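Local coordinates for conserved protein (Mycobacterium tuberculosis, PDB 1RFE), which is of unknown physiological function but probably binds the deazaflavin coenzyme F420 and may act as an oxidoreductase on CH-CH groups, at residues A44-E49 with H102-S107; G90-V95 with V132-V137; D17-S22 with F72-G77; G25-I30 with S58-N63. All blocks are in the same frame, centred on the assembly; numbering follows the deposited sequence.

Interaction 1: residues A44-E49 with H102-S107; sequences AVIDGE and HRVGVS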
loop_
_atom_site.group_PDB
_atom_site.type_symbol
_atom_site.label_atom_id
_atom_site.label_comp_id
_atom_site.label_asym_id
_atom_site.label_seq_id
_atom_site.Cartn_x
_atom_site.Cartn_y
_atom_site.Cartn_z
ATOM N N ALA A 44 -3.518 2.129 -5.694
ATOM C CA ALA A 44 -4.348 1.293 -6.532
ATOM C C ALA A 44 -4.186 -0.174 -6.187
ATOM O O ALA A 44 -3.157 -0.594 -5.616
ATOM C CB ALA A 44 -4.055 1.530 -8.018
ATOM N N VAL A 45 -5.218 -0.947 -6.527
ATOM C CA VAL A 45 -5.193 -2.408 -6.411
ATOM C C VAL A 45 -5.620 -3.042 -7.730
ATOM O O VAL A 45 -6.753 -2.823 -8.202
ATOM C CB VAL A 45 -6.108 -2.950 -5.266
ATOM C CG1 VAL A 45 -5.856 -4.411 -5.061
ATOM C CG2 VAL A 45 -5.863 -2.194 -3.904
ATOM N N ILE A 46 -4.742 -3.824 -8.331
ATOM C CA ILE A 46 -5.001 -4.424 -9.640
ATOM C C ILE A 46 -4.567 -5.898 -9.653
ATOM O O ILE A 46 -3.411 -6.199 -9.406
ATOM C CB ILE A 46 -4.220 -3.676 -10.703
ATOM C CG1 ILE A 46 -4.626 -2.193 -10.717
ATOM C CG2 ILE A 46 -4.409 -4.351 -12.079
ATOM C CD1 ILE A 46 -3.670 -1.347 -11.413
ATOM N N ASP A 47 -5.522 -6.803 -9.914
ATOM C CA ASP A 47 -5.263 -8.250 -9.932
ATOM C C ASP A 47 -4.546 -8.725 -8.668
ATOM O O ASP A 47 -3.576 -9.498 -8.735
ATOM C CB ASP A 47 -4.423 -8.654 -11.175
ATOM C CG ASP A 47 -5.147 -8.383 -12.483
ATOM O OD1 ASP A 47 -6.397 -8.587 -12.513
ATOM O OD2 ASP A 47 -4.551 -7.952 -13.521
ATOM N N GLY A 48 -5.012 -8.223 -7.536
ATOM C CA GLY A 48 -4.473 -8.572 -6.245
ATOM C C GLY A 48 -3.265 -7.788 -5.759
ATOM O O GLY A 48 -2.813 -8.005 -4.630
ATOM N N GLU A 49 -2.705 -6.917 -6.584
ATOM C CA GLU A 49 -1.405 -6.310 -6.270
ATOM C C GLU A 49 -1.542 -4.821 -6.070
ATOM O O GLU A 49 -2.330 -4.184 -6.763
ATOM C CB GLU A 49 -0.399 -6.517 -7.415
ATOM C CG GLU A 49 0.055 -7.965 -7.646
ATOM C CD GLU A 49 1.161 -8.029 -8.700
ATOM O OE1 GLU A 49 0.914 -7.562 -9.850
ATOM O OE2 GLU A 49 2.261 -8.533 -8.357
ATOM N N HIS A 102 -3.495 3.635 -17.086
ATOM C CA HIS A 102 -4.895 3.972 -17.079
ATOM C C HIS A 102 -5.649 3.108 -16.017
ATOM O O HIS A 102 -6.469 3.632 -15.261
ATOM C CB HIS A 102 -5.487 3.763 -18.486
ATOM C CG HIS A 102 -6.947 3.998 -18.532
ATOM N ND1 HIS A 102 -7.479 5.259 -18.390
ATOM C CD2 HIS A 102 -7.992 3.142 -18.589
ATOM C CE1 HIS A 102 -8.799 5.172 -18.437
ATOM N NE2 HIS A 102 -9.136 3.901 -18.554
ATOM N N ARG A 103 -5.328 1.818 -15.943
ATOM C CA ARG A 103 -5.828 0.938 -14.869
ATOM C C ARG A 103 -5.469 1.438 -13.440
ATOM O O ARG A 103 -6.288 1.344 -12.530
ATOM C CB ARG A 103 -5.284 -0.487 -15.078
ATOM C CG ARG A 103 -5.769 -1.161 -16.357
ATOM C CD ARG A 103 -5.643 -2.684 -16.386
ATOM N NE ARG A 103 -4.255 -3.061 -16.642
ATOM C CZ ARG A 103 -3.722 -3.441 -17.823
ATOM N NH1 ARG A 103 -4.447 -3.586 -18.908
ATOM N NH2 ARG A 103 -2.428 -3.714 -17.892
ATOM N N VAL A 104 -4.250 1.964 -13.256
ATOM C CA VAL A 104 -3.836 2.575 -11.981
ATOM C C VAL A 104 -4.733 3.763 -11.720
ATOM O O VAL A 104 -5.339 3.850 -10.644
ATOM C CB VAL A 104 -2.294 2.952 -11.957
ATOM C CG1 VAL A 104 -1.944 3.860 -10.762
ATOM C CG2 VAL A 104 -1.490 1.699 -11.891
ATOM N N GLY A 105 -4.932 4.607 -12.736
ATOM C CA GLY A 105 -5.684 5.829 -12.576
ATOM C C GLY A 105 -7.138 5.536 -12.231
ATOM O O GLY A 105 -7.706 6.189 -11.362
ATOM N N VAL A 106 -7.693 4.493 -12.864
ATOM C CA VAL A 106 -9.064 4.094 -12.659
ATOM C C VAL A 106 -9.287 3.490 -11.286
ATOM O O VAL A 106 -10.353 3.681 -10.692
ATOM C CB VAL A 106 -9.532 3.191 -13.825
ATOM C CG1 VAL A 106 -10.771 2.365 -13.496
ATOM C CG2 VAL A 106 -9.783 4.081 -15.096
ATOM N N SER A 107 -8.309 2.724 -10.793
ATOM C CA SER A 107 -8.429 2.074 -9.513
ATOM C C SER A 107 -8.369 3.113 -8.404
ATOM O O SER A 107 -9.139 3.030 -7.448
ATOM C CB SER A 107 -7.414 0.906 -9.324
ATOM O OG SER A 107 -7.291 0.576 -7.970
#

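Interaction 2: residues G90-V95 with V132-V137; sequences GVAEIV and VGVRIV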
loop_
_atom_site.group_PDB
_atom_site.type_symbol
_atom_site.label_atom_id
_atom_site.label_comp_id
_atom_site.label_asym_id
_atom_site.label_seq_id
_atom_site.Cartn_x
_atom_site.Cartn_y
_atom_site.Cartn_z
ATOM N N GLY A 90 9.665 -6.366 -0.606
ATOM C CA GLY A 90 9.802 -6.905 -1.956
ATOM C C GLY A 90 10.556 -6.032 -2.893
ATOM O O GLY A 90 11.548 -5.378 -2.511
ATOM N N VAL A 91 10.054 -6.033 -4.131
ATOM C CA VAL A 91 10.618 -5.256 -5.216
ATOM C C VAL A 91 9.470 -4.536 -5.929
ATOM O O VAL A 91 8.332 -5.015 -5.970
ATOM C CB VAL A 91 11.425 -6.137 -6.207
ATOM C CG1 VAL A 91 12.574 -6.831 -5.510
ATOM C CG2 VAL A 91 10.534 -7.166 -6.889
ATOM N N ALA A 92 9.771 -3.346 -6.414
ATOM C CA ALA A 92 8.877 -2.579 -7.250
ATOM C C ALA A 92 9.344 -2.662 -8.706
ATOM O O ALA A 92 10.532 -2.650 -8.938
ATOM C CB ALA A 92 8.940 -1.161 -6.859
ATOM N N GLU A 93 8.394 -2.757 -9.655
ATOM C CA GLU A 93 8.632 -2.419 -11.056
ATOM C C GLU A 93 7.993 -1.063 -11.414
ATOM O O GLU A 93 6.856 -0.786 -11.083
ATOM C CB GLU A 93 8.030 -3.477 -11.948
ATOM C CG GLU A 93 8.264 -3.268 -13.442
ATOM C CD GLU A 93 7.389 -4.189 -14.299
ATOM O OE1 GLU A 93 6.613 -4.984 -13.707
ATOM O OE2 GLU A 93 7.466 -4.092 -15.560
ATOM N N ILE A 94 8.766 -0.250 -12.125
ATOM C CA ILE A 94 8.334 0.980 -12.738
ATOM C C ILE A 94 7.825 0.701 -14.150
ATOM O O ILE A 94 8.494 0.100 -14.972
ATOM C CB ILE A 94 9.482 2.003 -12.681
ATOM C CG1 ILE A 94 9.871 2.203 -11.218
ATOM C CG2 ILE A 94 9.123 3.312 -13.345
ATOM C CD1 ILE A 94 10.807 3.342 -10.958
ATOM N N VAL A 95 6.588 1.115 -14.388
ATOM C CA VAL A 95 5.849 0.776 -15.581
ATOM C C VAL A 95 5.381 2.078 -16.147
ATOM O O VAL A 95 4.754 2.842 -15.412
ATOM C CB VAL A 95 4.621 -0.086 -15.160
ATOM C CG1 VAL A 95 3.586 -0.270 -16.295
ATOM C CG2 VAL A 95 5.082 -1.394 -14.632
ATOM N N VAL A 132 4.336 7.671 -13.591
ATOM C CA VAL A 132 4.585 6.244 -13.811
ATOM C C VAL A 132 3.779 5.420 -12.813
ATOM O O VAL A 132 3.344 5.917 -11.790
ATOM C CB VAL A 132 6.082 5.884 -13.699
ATOM C CG1 VAL A 132 6.875 6.655 -14.738
ATOM C CG2 VAL A 132 6.640 6.112 -12.308
ATOM N N GLY A 133 3.587 4.152 -13.135
ATOM C CA GLY A 133 3.005 3.191 -12.227
ATOM C C GLY A 133 4.124 2.499 -11.455
ATOM O O GLY A 133 5.208 2.307 -12.005
ATOM N N VAL A 134 3.860 2.135 -10.190
ATOM C CA VAL A 134 4.808 1.398 -9.390
ATOM C C VAL A 134 4.118 0.161 -8.864
ATOM O O VAL A 134 3.271 0.232 -7.972
ATOM C CB VAL A 134 5.374 2.264 -8.219
ATOM C CG1 VAL A 134 6.254 1.405 -7.285
ATOM C CG2 VAL A 134 6.194 3.426 -8.763
ATOM N N ARG A 135 4.447 -0.971 -9.435
ATOM C CA ARG A 135 3.880 -2.211 -9.011
ATOM C C ARG A 135 4.707 -2.804 -7.871
ATOM O O ARG A 135 5.872 -3.042 -8.024
ATOM C CB ARG A 135 3.820 -3.155 -10.210
ATOM C CG ARG A 135 3.357 -4.588 -9.988
ATOM C CD ARG A 135 3.538 -5.387 -11.318
ATOM N NE ARG A 135 3.634 -6.827 -11.223
ATOM C CZ ARG A 135 4.754 -7.579 -11.377
ATOM N NH1 ARG A 135 5.976 -7.083 -11.654
ATOM N NH2 ARG A 135 4.626 -8.893 -11.270
ATOM N N ILE A 136 4.055 -3.051 -6.741
ATOM C CA ILE A 136 4.678 -3.672 -5.575
ATOM C C ILE A 136 4.522 -5.189 -5.631
ATOM O O ILE A 136 3.405 -5.759 -5.630
ATOM C CB ILE A 136 4.125 -3.064 -4.297
ATOM C CG1 ILE A 136 4.451 -1.558 -4.360
ATOM C CG2 ILE A 136 4.724 -3.785 -3.043
ATOM C CD1 ILE A 136 4.033 -0.739 -3.208
ATOM N N VAL A 137 5.663 -5.850 -5.704
ATOM C CA VAL A 137 5.684 -7.304 -5.680
ATOM C C VAL A 137 6.295 -7.794 -4.381
ATOM O O VAL A 137 7.461 -7.545 -4.111
ATOM C CB VAL A 137 6.501 -7.858 -6.821
ATOM C CG1 VAL A 137 6.392 -9.409 -6.798
ATOM C CG2 VAL A 137 6.005 -7.297 -8.115
#

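Interaction 3: residues D17-S22 with F72-G77; sequences DFVNSS and FLLEDG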
loop_
_atom_site.group_PDB
_atom_site.type_symbol
_atom_site.label_atom_id
_atom_site.label_comp_id
_atom_site.label_asym_id
_atom_site.label_seq_id
_atom_site.Cartn_x
_atom_site.Cartn_y
_atom_site.Cartn_z
ATOM N N ASP A 17 -8.768 -8.684 1.607
ATOM C CA ASP A 17 -9.819 -7.787 2.084
ATOM C C ASP A 17 -9.264 -6.553 2.740
ATOM O O ASP A 17 -9.765 -5.469 2.513
ATOM C CB ASP A 17 -10.796 -8.499 3.077
ATOM C CG ASP A 17 -11.648 -9.583 2.405
ATOM O OD1 ASP A 17 -11.490 -9.805 1.163
ATOM O OD2 ASP A 17 -12.519 -10.285 3.028
ATOM N N PHE A 18 -8.202 -6.713 3.517
ATOM C CA PHE A 18 -7.603 -5.605 4.251
ATOM C C PHE A 18 -6.918 -4.606 3.272
ATOM O O PHE A 18 -7.056 -3.400 3.416
ATOM C CB PHE A 18 -6.617 -6.127 5.331
ATOM C CG PHE A 18 -6.056 -5.060 6.213
ATOM C CD1 PHE A 18 -6.872 -4.404 7.131
ATOM C CD2 PHE A 18 -4.688 -4.710 6.143
ATOM C CE1 PHE A 18 -6.357 -3.408 7.978
ATOM C CE2 PHE A 18 -4.177 -3.725 6.948
ATOM C CZ PHE A 18 -5.009 -3.053 7.884
ATOM N N VAL A 19 -6.216 -5.120 2.277
ATOM C CA VAL A 19 -5.585 -4.276 1.240
ATOM C C VAL A 19 -6.664 -3.500 0.443
ATOM O O VAL A 19 -6.478 -2.335 0.139
ATOM C CB VAL A 19 -4.722 -5.106 0.293
ATOM C CG1 VAL A 19 -4.418 -4.357 -0.992
ATOM C CG2 VAL A 19 -3.373 -5.543 0.955
ATOM N N ASN A 20 -7.775 -4.161 0.087
ATOM C CA ASN A 20 -8.889 -3.503 -0.591
ATOM C C ASN A 20 -9.617 -2.512 0.276
ATOM O O ASN A 20 -10.051 -1.469 -0.216
ATOM C CB ASN A 20 -9.886 -4.537 -1.150
ATOM C CG ASN A 20 -9.410 -5.148 -2.437
ATOM O OD1 ASN A 20 -9.370 -6.392 -2.597
ATOM N ND2 ASN A 20 -9.054 -4.294 -3.377
ATOM N N SER A 21 -9.723 -2.798 1.570
ATOM C CA SER A 21 -10.422 -1.916 2.488
ATOM C C SER A 21 -9.663 -0.706 2.989
ATOM O O SER A 21 -10.272 0.336 3.208
ATOM C CB SER A 21 -10.875 -2.697 3.713
ATOM O OG SER A 21 -11.714 -3.675 3.203
ATOM N N SER A 22 -8.358 -0.832 3.157
ATOM C CA SER A 22 -7.526 0.285 3.623
ATOM C C SER A 22 -7.389 1.391 2.577
ATOM O O SER A 22 -7.634 1.179 1.359
ATOM C CB SER A 22 -6.163 -0.247 4.057
ATOM O OG SER A 22 -6.302 -1.269 5.042
ATOM N N PHE A 72 6.323 -1.897 2.276
ATOM C CA PHE A 72 5.033 -1.184 2.327
ATOM C C PHE A 72 4.254 -1.733 3.488
ATOM O O PHE A 72 4.139 -2.944 3.625
ATOM C CB PHE A 72 4.297 -1.342 0.995
ATOM C CG PHE A 72 3.130 -0.412 0.806
ATOM C CD1 PHE A 72 3.323 0.885 0.407
ATOM C CD2 PHE A 72 1.831 -0.856 1.016
ATOM C CE1 PHE A 72 2.230 1.724 0.233
ATOM C CE2 PHE A 72 0.754 -0.037 0.828
ATOM C CZ PHE A 72 0.955 1.265 0.432
ATOM N N LEU A 73 3.698 -0.837 4.315
ATOM C CA LEU A 73 3.021 -1.214 5.548
ATOM C C LEU A 73 1.613 -0.601 5.637
ATOM O O LEU A 73 1.433 0.594 5.456
ATOM C CB LEU A 73 3.855 -0.786 6.776
ATOM C CG LEU A 73 3.350 -1.233 8.188
ATOM C CD1 LEU A 73 4.460 -1.388 9.223
ATOM C CD2 LEU A 73 2.351 -0.236 8.793
ATOM N N LEU A 74 0.641 -1.453 5.930
ATOM C CA LEU A 74 -0.726 -1.076 6.216
ATOM C C LEU A 74 -1.063 -1.477 7.639
ATOM O O LEU A 74 -0.765 -2.584 8.049
ATOM C CB LEU A 74 -1.686 -1.814 5.273
ATOM C CG LEU A 74 -1.675 -1.440 3.794
ATOM C CD1 LEU A 74 -2.382 -2.466 2.946
ATOM C CD2 LEU A 74 -2.300 -0.039 3.628
ATOM N N GLU A 75 -1.763 -0.613 8.356
ATOM C CA GLU A 75 -2.085 -0.868 9.728
ATOM C C GLU A 75 -3.332 -0.118 10.129
ATOM O O GLU A 75 -3.563 1.023 9.674
ATOM C CB GLU A 75 -0.860 -0.478 10.609
ATOM C CG GLU A 75 -1.044 0.437 11.807
ATOM C CD GLU A 75 -1.423 1.871 11.502
ATOM O OE1 GLU A 75 -0.810 2.504 10.615
ATOM O OE2 GLU A 75 -2.341 2.368 12.189
ATOM N N ASP A 76 -4.150 -0.743 10.977
ATOM C CA ASP A 76 -5.149 0.031 11.668
ATOM C C ASP A 76 -5.471 -0.526 13.051
ATOM O O ASP A 76 -4.759 -1.391 13.548
ATOM C CB ASP A 76 -6.379 0.205 10.780
ATOM C CG ASP A 76 -7.244 -1.022 10.705
ATOM O OD1 ASP A 76 -6.867 -2.113 11.186
ATOM O OD2 ASP A 76 -8.344 -0.996 10.122
ATOM N N GLY A 77 -6.493 0.010 13.689
ATOM C CA GLY A 77 -6.832 -0.417 15.043
ATOM C C GLY A 77 -6.326 0.586 16.071
ATOM O O GLY A 77 -5.183 1.017 16.004
#

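Interaction 4: residues G25-I30 with S58-N63; sequences GTLATI and SQKAVN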
loop_
_atom_site.group_PDB
_atom_site.type_symbol
_atom_site.label_atom_id
_atom_site.label_comp_id
_atom_site.label_asym_id
_atom_site.label_seq_id
_atom_site.Cartn_x
_atom_site.Cartn_y
_atom_site.Cartn_z
ATOM N N GLY A 25 -1.215 3.465 3.175
ATOM C CA GLY A 25 -0.084 2.788 3.747
ATOM C C GLY A 25 1.154 3.667 3.731
ATOM O O GLY A 25 1.126 4.757 3.242
ATOM N N THR A 26 2.224 3.140 4.305
ATOM C CA THR A 26 3.550 3.726 4.305
ATOM C C THR A 26 4.506 2.950 3.414
ATOM O O THR A 26 4.735 1.770 3.616
ATOM C CB THR A 26 4.106 3.732 5.740
ATOM O OG1 THR A 26 3.231 4.492 6.600
ATOM C CG2 THR A 26 5.438 4.478 5.814
ATOM N N LEU A 27 5.071 3.660 2.421
ATOM C CA LEU A 27 6.044 3.113 1.534
ATOM C C LEU A 27 7.414 3.528 2.036
ATOM O O LEU A 27 7.584 4.643 2.480
ATOM C CB LEU A 27 5.828 3.668 0.119
ATOM C CG LEU A 27 6.877 3.301 -0.943
ATOM C CD1 LEU A 27 6.711 1.874 -1.375
ATOM C CD2 LEU A 27 6.774 4.244 -2.082
ATOM N N ALA A 28 8.361 2.594 2.027
ATOM C CA ALA A 28 9.770 2.913 2.211
ATOM C C ALA A 28 10.530 2.538 0.940
ATOM O O ALA A 28 10.493 1.393 0.528
ATOM C CB ALA A 28 10.367 2.136 3.381
ATOM N N THR A 29 11.272 3.474 0.391
ATOM C CA THR A 29 12.314 3.167 -0.606
ATOM C C THR A 29 13.689 3.472 -0.008
ATOM O O THR A 29 13.831 4.009 1.123
ATOM C CB THR A 29 12.113 4.016 -1.918
ATOM O OG1 THR A 29 12.138 5.425 -1.609
ATOM C CG2 THR A 29 10.752 3.851 -2.522
ATOM N N ILE A 30 14.726 3.144 -0.743
ATOM C CA ILE A 30 16.053 3.245 -0.201
ATOM C C ILE A 30 16.715 4.478 -0.812
ATOM O O ILE A 30 16.844 4.556 -1.998
ATOM C CB ILE A 30 16.856 1.988 -0.530
ATOM C CG1 ILE A 30 16.182 0.811 0.122
ATOM C CG2 ILE A 30 18.353 2.131 -0.030
ATOM C CD1 ILE A 30 16.860 -0.489 -0.128
ATOM N N SER A 58 10.104 11.917 -9.471
ATOM C CA SER A 58 9.992 12.061 -8.025
ATOM C C SER A 58 11.113 11.300 -7.311
ATOM O O SER A 58 11.650 10.305 -7.841
ATOM C CB SER A 58 8.658 11.463 -7.535
ATOM O OG SER A 58 8.629 10.053 -7.759
ATOM N N GLN A 59 11.403 11.690 -6.074
ATOM C CA GLN A 59 12.436 10.995 -5.331
ATOM C C GLN A 59 12.224 9.470 -5.295
ATOM O O GLN A 59 13.202 8.703 -5.366
ATOM C CB GLN A 59 12.579 11.520 -3.902
ATOM C CG GLN A 59 13.839 11.028 -3.195
ATOM C CD GLN A 59 15.128 11.436 -3.920
ATOM O OE1 GLN A 59 15.967 10.573 -4.295
ATOM N NE2 GLN A 59 15.290 12.741 -4.127
ATOM N N LYS A 60 10.979 9.041 -5.160
ATOM C CA LYS A 60 10.714 7.645 -4.983
ATOM C C LYS A 60 11.001 6.857 -6.268
ATOM O O LYS A 60 11.598 5.762 -6.204
ATOM C CB LYS A 60 9.369 7.365 -4.233
ATOM C CG LYS A 60 8.008 7.416 -4.941
ATOM C CD LYS A 60 6.915 8.090 -4.043
ATOM C CE LYS A 60 6.906 9.692 -4.119
ATOM N NZ LYS A 60 8.273 10.473 -3.813
ATOM N N ALA A 61 10.683 7.456 -7.417
ATOM C CA ALA A 61 10.968 6.841 -8.712
ATOM C C ALA A 61 12.479 6.762 -8.981
ATOM O O ALA A 61 12.952 5.773 -9.499
ATOM C CB ALA A 61 10.291 7.589 -9.808
ATOM N N VAL A 62 13.200 7.800 -8.602
ATOM C CA VAL A 62 14.664 7.836 -8.682
ATOM C C VAL A 62 15.316 6.816 -7.744
ATOM O O VAL A 62 16.151 6.030 -8.176
ATOM C CB VAL A 62 15.220 9.290 -8.453
ATOM C CG1 VAL A 62 16.729 9.277 -8.061
ATOM C CG2 VAL A 62 15.001 10.129 -9.697
ATOM N N ASN A 63 14.834 6.720 -6.508
ATOM C CA ASN A 63 15.327 5.677 -5.604
ATOM C C ASN A 63 15.090 4.312 -6.204
ATOM O O ASN A 63 15.940 3.394 -6.165
ATOM C CB ASN A 63 14.649 5.714 -4.229
ATOM C CG ASN A 63 14.986 6.929 -3.403
ATOM O OD1 ASN A 63 14.277 7.188 -2.397
ATOM N ND2 ASN A 63 16.014 7.728 -3.803
HETATM O O HOH W 1 18.296 3.769 -4.205
#

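Interaction 1: residues A44-E49 with H102-S107
The hydroxyl of S107, on helix 98-112, accepts the backbone N-H of V45 near the end of strand 36-46. The bond measures 2.9 Å from V45 N to S107 OG and is fairly straight, with an angle of 162° at the hydrogen. The reach depends on the serine's first torsion: with OG anti to its own nitrogen (chi1 162°), the oxygen projects from the helix to the strand and also lies against A44, with A44 CB 3.4 Å from S107 OG. Apolar contacts continue from here. V104 holds CG1 anti to its backbone nitrogen (chi1 167°), which divides its branches between two strand residues: CG1 faces A44 CB at 4.2 Å, while V104 CG2 takes the tip of I46, 3.8 Å from I46 CD1. The I46 and V104 side chains cross at about a right angle, and CD1 also reaches the foot of R103, 4.1 Å from R103 CB. W51 of the next strand touches both I46 and V104 and widens this apolar patch. Just beyond, a type I' turn from I46 to E49 reverses the chain into strand 49-55. The arrangement is that of a two-residue beta hairpin, with helix 98-112 packed against its end in the split-barrel fold of the FMN-binding clan.

Interaction 2: residues G90-V95 with V132-V137
The backbone oxygen of V91 receives the shortest polar bond here, from V137 N at 2.8 Å, with the donor close to the line of the carbonyl. The return bond, from V91 N to V137 O, closes a hydrogen-bonded antiparallel pair, and the same pairing recurs at E93 with R135 and at V95 with G133. Between them, A92 with I136 and I94 with V134 form non-hydrogen-bonded pairs, where alpha-carbon hydrogens lean on carbonyls instead: A92 CA lies 3.1 Å from R135 O.

The two faces of the pair differ in kind. On the face of A92, I94 and V134 the contacts are apolar and diagonal, A92 CB meeting V134 CG1 at 3.7 Å and I94 CG2 meeting V132 CG2 at 3.9 Å; L64 of helix 59-66 packs over this side. On the other face E93 and R135 stand out from the sheet. Both have CG anti to the backbone nitrogen (chi1 -178° and 175°), which carries both chains out from the same face, where they cross at a slant. E93 OE1 and R135 NH1 form a salt bridge at 3.0 Å, but the carboxylate and guanidinium planes are 85° apart and the hydrogen bond within it is weak. V137 CG2 lies over the centre of one guanidinium face, 3.5 Å above the plane, and R135 NE is taken by E49.

The chemistry thus implies a pairing held mainly by its regular backbone bonds, with R135 shared between two carboxylates that probably help to stabilise its positive charge.

Interaction 3: residues D17-S22 with F72-G77
F18 carries most of the helix side of this contact, its ring reaching from helix 12-21 to the end of strand 69-76. With CG anti to the backbone nitrogen (chi1 -175°), the ring extends to the strand and sets CE2 3.6 Å from L74 CB. The carboxylate of D76 comes to the ring edge, near its plane, with D76 OD1 3.5 Å from F18 CE1; ring and carboxylate planes stand 71° apart. Such an edge approach puts the acid near the positive rim of the ring, although the stronger partner of D76 is R84, through a salt bridge. V19 follows, its CG2 branch meeting L74 CD1 at 3.8 Å, the two side chains crossing at about a right angle. S22, the first residue to leave helical geometry, touches the other leucine branch, its CB 3.9 Å from L74 CD2. Its hydroxyl donates to F18 O at 2.8 Å from S22 OG, while S22 N reaches that same oxygen from the opposite face of the carbonyl. So bonded, S22 OG sits over the centre of the F18 ring, 3.5 Å above its plane. L74 thus meets F18 and V19 of the helix and S22 just after its end, in the packing of a helix lying across a strand at nearly a right angle (86°) on the antiparallel sheet of this split-barrel fold.

Interaction 4: residues G25-I30 with S58-N63
Helix 59-66, which begins at an N-capping serine, packs over the antiparallel sheet of the split barrel, and its second turn meets the end of strand 25-30 through T29 and N63. T29 OG1 donates to N63 OD1 at 2.9 Å. The hydroxyl arrives in the plane of the amide and on a lone pair of OD1, with an angle of 121° at the oxygen. The threonine torsion (chi1 58°) places OG1 between the backbone nitrogen and the carbonyl carbon, so that the hydroxyl faces N63 while CG2 turns to the lysine. N63 OD1 also accepts from H37 ND1 of the neighbouring strand 36-46. Two donors thus fix the oxygen side of the amide, whereas N63 ND2 makes a weak bond to Q59 OE1 one turn earlier in the helix.

In fold terms, the helix follows directly on strand 49-55 and leads back into strand 69-76, a neighbour of strand 25-30 in the sheet. Its start is marked by S58, whose OG accepts a weak capping bond from A61 N and is further held by T54 and K55. Apolar contact is sparse and comes from the bent lysine: K60 CB lies 4.1 Å from T29 CG2, and K60 CD lies 4.3 Å from L27 CD2. At the strand's end a water donates to I30 O at 2.8 Å and to N63 O at 3.1 Å, joining the two backbones where their alpha carbons come nearest.

All four contacts share one antiparallel sheet but use it differently. Interaction 2 is strand pairing within it, whereas interactions 1, 3 and 4 lay helices 98-112, 12-21 and 59-66 against its strands. Interaction 4 is buried, the other three partly so, with the charged pair of interaction 2 on its more exposed face. Interaction 3, its centre about 7 Å from the centre of the chain, is essentially apolar across its segments; interaction 4 relies on a threonine-asparagine bond and a water, and interaction 1 on one serine bond. The parts also touch. V45 of interaction 1 packs on V19 of interaction 3, and F72 of interaction 3, I136 of interaction 2 and L27 of interaction 4 touch one another.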